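Local coordinates for protein TETR family transcriptional repressor LFRR (PDB 2V57) that represses transcription of the lfrRA efflux-pump operon by binding directly to the promoter region upstream of lfrR, at residues 96-107 / 153-164. Numbering follows the deposited sequence.
Sequences QLDLGPIVLFVY and WALMQAGYEAAK
Tyr160 drives its ring into the bend between helices 85-97 and 102-106, the tight part of this contact, in the all-helical body that TetR-family repressors carry beside their helix-turn-helix DNA-binding domain. The Tyr160 hydroxyl donates to Gln96 O at 2.7 Å, arriving above the carbonyl plane, while Leu99 N donates to the same oxygen from the opposite face, so two bonds grip it. Gly100 O lies over one face of the phenol, 3.2 Å above its plane and toward the rim, and Met156 O over the opposite face; at the positive phi of Gly100 (88°) a CB would jam against the preceding carbonyl. Val103 presses its CB to within 3.6 Å of Tyr160 CE2. Next to this, the doubly bent Met156 chain brings CE against the backbone and CB of Leu97, and Gln96 OE1, bonded to Ser71, meets the Trp153 ring at its edge, the amide nearly perpendicular to the indole.

Leu104 is a knob among Gln157, Tyr160, Glu161 and Lys164, its CD2 3.5 Å from Gln157 CB. Beyond it, Tyr107 OH bonds Glu161 of the second subunit; Gln157 NE2 sits over the centre of the Tyr107 ring and also donates to Trp153 O, while Gln157 OE1 bonds Tyr108 of the second subunit.

The Pro101 end is looser. Lys164 is exposed, its aliphatic chain brushing Pro101 CB, and its NZ binds Ala28 O as well as a water, 3.0 Å from NZ, that donates to Pro101 O.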
loop_
_atom_site.group_PDB
_atom_site.type_symbol
_atom_site.label_atom_id
_atom_site.label_comp_id
_atom_site.label_asym_id
_atom_site.label_seq_id
_atom_site.Cartn_x
_atom_site.Cartn_y
_atom_site.Cartn_z
ATOM N N GLN B 96 -6.585 -11.910 8.899
ATOM C CA GLN B 96 -6.344 -10.978 7.794
ATOM C C GLN B 96 -5.241 -11.436 6.834
ATOM O O GLN B 96 -5.339 -11.212 5.623
ATOM C CB GLN B 96 -6.036 -9.567 8.323
ATOM C CG GLN B 96 -7.112 -9.054 9.265
ATOM C CD GLN B 96 -8.477 -8.921 8.597
ATOM O OE1 GLN B 96 -8.635 -8.180 7.628
ATOM N NE2 GLN B 96 -9.469 -9.632 9.124
ATOM N N LEU B 97 -4.185 -12.055 7.354
ATOM C CA LEU B 97 -3.140 -12.565 6.476
ATOM C C LEU B 97 -3.738 -13.580 5.492
ATOM O O LEU B 97 -3.350 -13.638 4.318
ATOM C CB LEU B 97 -1.994 -13.200 7.270
ATOM C CG LEU B 97 -0.702 -13.493 6.508
ATOM C CD1 LEU B 97 -0.033 -12.226 5.964
ATOM C CD2 LEU B 97 0.283 -14.306 7.384
ATOM N N ASP B 98 -4.709 -14.353 5.970
ATOM C CA ASP B 98 -5.270 -15.435 5.173
ATOM C C ASP B 98 -6.162 -14.929 4.026
ATOM O O ASP B 98 -6.594 -15.709 3.184
ATOM C CB ASP B 98 -6.028 -16.428 6.065
ATOM C CG ASP B 98 -5.094 -17.260 6.951
ATOM O OD1 ASP B 98 -3.872 -17.307 6.688
ATOM O OD2 ASP B 98 -5.589 -17.869 7.919
ATOM N N LEU B 99 -6.424 -13.630 3.984
ATOM C CA LEU B 99 -7.165 -13.051 2.870
ATOM C C LEU B 99 -6.312 -13.124 1.601
ATOM O O LEU B 99 -6.844 -13.142 0.495
ATOM C CB LEU B 99 -7.556 -11.586 3.149
ATOM C CG LEU B 99 -8.481 -11.271 4.337
ATOM C CD1 LEU B 99 -8.525 -9.775 4.644
ATOM C CD2 LEU B 99 -9.884 -11.809 4.079
ATOM N N GLY B 100 -4.990 -13.135 1.758
ATOM C CA GLY B 100 -4.097 -13.260 0.621
ATOM C C GLY B 100 -3.718 -11.937 -0.026
ATOM O O GLY B 100 -4.197 -10.872 0.366
ATOM N N PRO B 101 -2.835 -12.001 -1.028
ATOM C CA PRO B 101 -2.270 -10.809 -1.660
ATOM C C PRO B 101 -3.264 -9.977 -2.469
ATOM O O PRO B 101 -2.860 -8.917 -2.928
ATOM C CB PRO B 101 -1.179 -11.392 -2.577
ATOM C CG PRO B 101 -1.624 -12.804 -2.823
ATOM C CD PRO B 101 -2.185 -13.233 -1.507
ATOM N N ILE B 102 -4.511 -10.409 -2.651
ATOM C CA ILE B 102 -5.467 -9.543 -3.358
ATOM C C ILE B 102 -5.687 -8.247 -2.568
ATOM O O ILE B 102 -6.051 -7.197 -3.118
ATOM C CB ILE B 102 -6.820 -10.250 -3.658
ATOM C CG1 ILE B 102 -7.616 -9.463 -4.716
ATOM C CG2 ILE B 102 -7.636 -10.457 -2.380
ATOM C CD1 ILE B 102 -6.939 -9.464 -6.096
ATOM N N VAL B 103 -5.440 -8.305 -1.266
ATOM C CA VAL B 103 -5.556 -7.103 -0.438
ATOM C C VAL B 103 -4.623 -5.977 -0.910
ATOM O O VAL B 103 -4.966 -4.806 -0.792
ATOM C CB VAL B 103 -5.358 -7.416 1.070
ATOM C CG1 VAL B 103 -5.429 -6.138 1.907
ATOM C CG2 VAL B 103 -6.395 -8.454 1.526
ATOM N N LEU B 104 -3.465 -6.329 -1.468
ATOM C CA LEU B 104 -2.560 -5.332 -2.036
ATOM C C LEU B 104 -3.189 -4.660 -3.241
ATOM O O LEU B 104 -2.921 -3.489 -3.548
ATOM C CB LEU B 104 -1.250 -5.984 -2.481
ATOM C CG LEU B 104 -0.368 -6.606 -1.395
ATOM C CD1 LEU B 104 0.633 -7.554 -2.037
ATOM C CD2 LEU B 104 0.348 -5.519 -0.595
ATOM N N PHE B 105 -4.009 -5.417 -3.955
ATOM C CA PHE B 105 -4.652 -4.869 -5.144
ATOM C C PHE B 105 -5.775 -3.911 -4.732
ATOM O O PHE B 105 -5.903 -2.824 -5.306
ATOM C CB PHE B 105 -5.154 -6.006 -6.056
ATOM C CG PHE B 105 -5.730 -5.546 -7.389
ATOM C CD1 PHE B 105 -4.948 -5.507 -8.526
ATOM C CD2 PHE B 105 -7.076 -5.217 -7.504
ATOM C CE1 PHE B 105 -5.479 -5.117 -9.759
ATOM C CE2 PHE B 105 -7.612 -4.824 -8.732
ATOM C CZ PHE B 105 -6.805 -4.773 -9.859
ATOM N N VAL B 106 -6.571 -4.281 -3.723
ATOM C CA VAL B 106 -7.762 -3.484 -3.412
ATOM C C VAL B 106 -7.606 -2.413 -2.322
ATOM O O VAL B 106 -8.447 -1.531 -2.206
ATOM C CB VAL B 106 -9.000 -4.363 -3.083
ATOM C CG1 VAL B 106 -9.257 -5.362 -4.221
ATOM C CG2 VAL B 106 -8.825 -5.076 -1.734
ATOM N N TYR B 107 -6.533 -2.475 -1.543
ATOM C CA TYR B 107 -6.381 -1.568 -0.399
ATOM C C TYR B 107 -6.576 -0.081 -0.723
ATOM O O TYR B 107 -7.363 0.596 -0.068
ATOM C CB TYR B 107 -5.029 -1.782 0.292
ATOM C CG TYR B 107 -4.867 -0.934 1.538
ATOM C CD1 TYR B 107 -5.527 -1.263 2.724
ATOM C CD2 TYR B 107 -4.063 0.190 1.529
ATOM C CE1 TYR B 107 -5.392 -0.481 3.860
ATOM C CE2 TYR B 107 -3.912 0.973 2.666
ATOM C CZ TYR B 107 -4.578 0.634 3.828
ATOM O OH TYR B 107 -4.424 1.420 4.961
ATOM N N TRP B 153 -2.426 -1.995 8.873
ATOM C CA TRP B 153 -2.631 -2.406 7.491
ATOM C C TRP B 153 -1.348 -2.335 6.671
ATOM O O TRP B 153 -1.149 -3.131 5.764
ATOM C CB TRP B 153 -3.778 -1.600 6.861
ATOM C CG TRP B 153 -5.058 -2.242 7.221
ATOM C CD1 TRP B 153 -6.038 -1.735 8.007
ATOM C CD2 TRP B 153 -5.460 -3.584 6.881
ATOM N NE1 TRP B 153 -7.044 -2.654 8.144
ATOM C CE2 TRP B 153 -6.721 -3.791 7.454
ATOM C CE3 TRP B 153 -4.889 -4.602 6.113
ATOM C CZ2 TRP B 153 -7.427 -4.999 7.306
ATOM C CZ3 TRP B 153 -5.582 -5.798 5.960
ATOM C CH2 TRP B 153 -6.849 -5.980 6.555
ATOM N N ALA B 154 -0.458 -1.395 6.995
ATOM C CA ALA B 154 0.811 -1.351 6.278
ATOM C C ALA B 154 1.650 -2.593 6.586
ATOM O O ALA B 154 2.276 -3.174 5.692
ATOM C CB ALA B 154 1.574 -0.064 6.575
ATOM N N LEU B 155 1.642 -3.009 7.852
ATOM C CA LEU B 155 2.378 -4.181 8.251
ATOM C C LEU B 155 1.739 -5.425 7.635
ATOM O O LEU B 155 2.443 -6.340 7.246
ATOM C CB LEU B 155 2.456 -4.317 9.775
ATOM C CG LEU B 155 3.334 -3.348 10.568
ATOM C CD1 LEU B 155 3.174 -3.581 12.078
ATOM C CD2 LEU B 155 4.780 -3.512 10.178
ATOM N N MET B 156 0.411 -5.472 7.579
ATOM C CA MET B 156 -0.253 -6.601 6.944
ATOM C C MET B 156 0.232 -6.737 5.503
ATOM O O MET B 156 0.481 -7.837 5.025
ATOM C CB MET B 156 -1.773 -6.469 6.975
ATOM C CG MET B 156 -2.408 -6.642 8.369
ATOM S SD MET B 156 -2.002 -8.208 9.165
ATOM C CE MET B 156 -2.272 -9.347 7.800
ATOM N N GLN B 157 0.371 -5.618 4.815
ATOM C CA GLN B 157 0.773 -5.684 3.412
ATOM C C GLN B 157 2.244 -6.046 3.246
ATOM O O GLN B 157 2.620 -6.703 2.271
ATOM C CB GLN B 157 0.389 -4.410 2.692
ATOM C CG GLN B 157 -1.132 -4.280 2.660
ATOM C CD GLN B 157 -1.590 -2.979 2.083
ATOM O OE1 GLN B 157 -1.683 -2.831 0.862
ATOM N NE2 GLN B 157 -1.880 -2.014 2.953
ATOM N N ALA B 158 3.071 -5.663 4.217
ATOM C CA ALA B 158 4.435 -6.168 4.255
ATOM C C ALA B 158 4.362 -7.696 4.359
ATOM O O ALA B 158 5.181 -8.417 3.773
ATOM C CB ALA B 158 5.183 -5.592 5.435
ATOM N N GLY B 159 3.381 -8.171 5.126
ATOM C CA GLY B 159 3.137 -9.592 5.271
ATOM C C GLY B 159 2.754 -10.257 3.959
ATOM O O GLY B 159 3.306 -11.296 3.626
ATOM N N TYR B 160 1.805 -9.683 3.215
ATOM C CA TYR B 160 1.445 -10.284 1.922
ATOM C C TYR B 160 2.634 -10.316 0.968
ATOM O O TYR B 160 2.793 -11.261 0.191
ATOM C CB TYR B 160 0.282 -9.565 1.240
ATOM C CG TYR B 160 -0.955 -9.434 2.089
ATOM C CD1 TYR B 160 -1.641 -10.558 2.540
ATOM C CD2 TYR B 160 -1.446 -8.183 2.427
ATOM C CE1 TYR B 160 -2.771 -10.429 3.314
ATOM C CE2 TYR B 160 -2.567 -8.043 3.206
ATOM C CZ TYR B 160 -3.225 -9.170 3.654
ATOM O OH TYR B 160 -4.351 -9.027 4.427
ATOM N N GLU B 161 3.450 -9.268 1.003
ATOM C CA GLU B 161 4.620 -9.189 0.132
ATOM C C GLU B 161 5.625 -10.261 0.501
ATOM O O GLU B 161 6.170 -10.941 -0.373
ATOM C CB GLU B 161 5.290 -7.816 0.227
ATOM C CG GLU B 161 4.364 -6.639 0.009
ATOM C CD GLU B 161 4.301 -6.199 -1.428
ATOM O OE1 GLU B 161 4.285 -7.077 -2.317
ATOM O OE2 GLU B 161 4.273 -4.968 -1.667
ATOM N N ALA B 162 5.887 -10.400 1.798
ATOM C CA ALA B 162 6.828 -11.402 2.279
ATOM C C ALA B 162 6.366 -12.799 1.867
ATOM O O ALA B 162 7.182 -13.671 1.556
ATOM C CB ALA B 162 6.975 -11.316 3.792
ATOM N N ALA B 163 5.054 -12.986 1.851
ATOM C CA ALA B 163 4.446 -14.271 1.509
ATOM C C ALA B 163 4.603 -14.602 0.029
ATOM O O ALA B 163 4.791 -15.757 -0.330
ATOM C CB ALA B 163 3.002 -14.277 1.886
ATOM N N LYS B 164 4.499 -13.596 -0.830
ATOM C CA LYS B 164 4.793 -13.799 -2.243
ATOM C C LYS B 164 6.276 -14.142 -2.415
ATOM O O LYS B 164 6.657 -14.828 -3.366
ATOM C CB LYS B 164 4.422 -12.562 -3.072
ATOM C CG LYS B 164 2.975 -12.125 -2.936
ATOM C CD LYS B 164 2.671 -10.874 -3.762
ATOM C CE LYS B 164 2.040 -11.232 -5.102
ATOM N NZ LYS B 164 1.360 -10.066 -5.737
HETATM O O HOH W 1 -1.254 -8.739 -5.310
#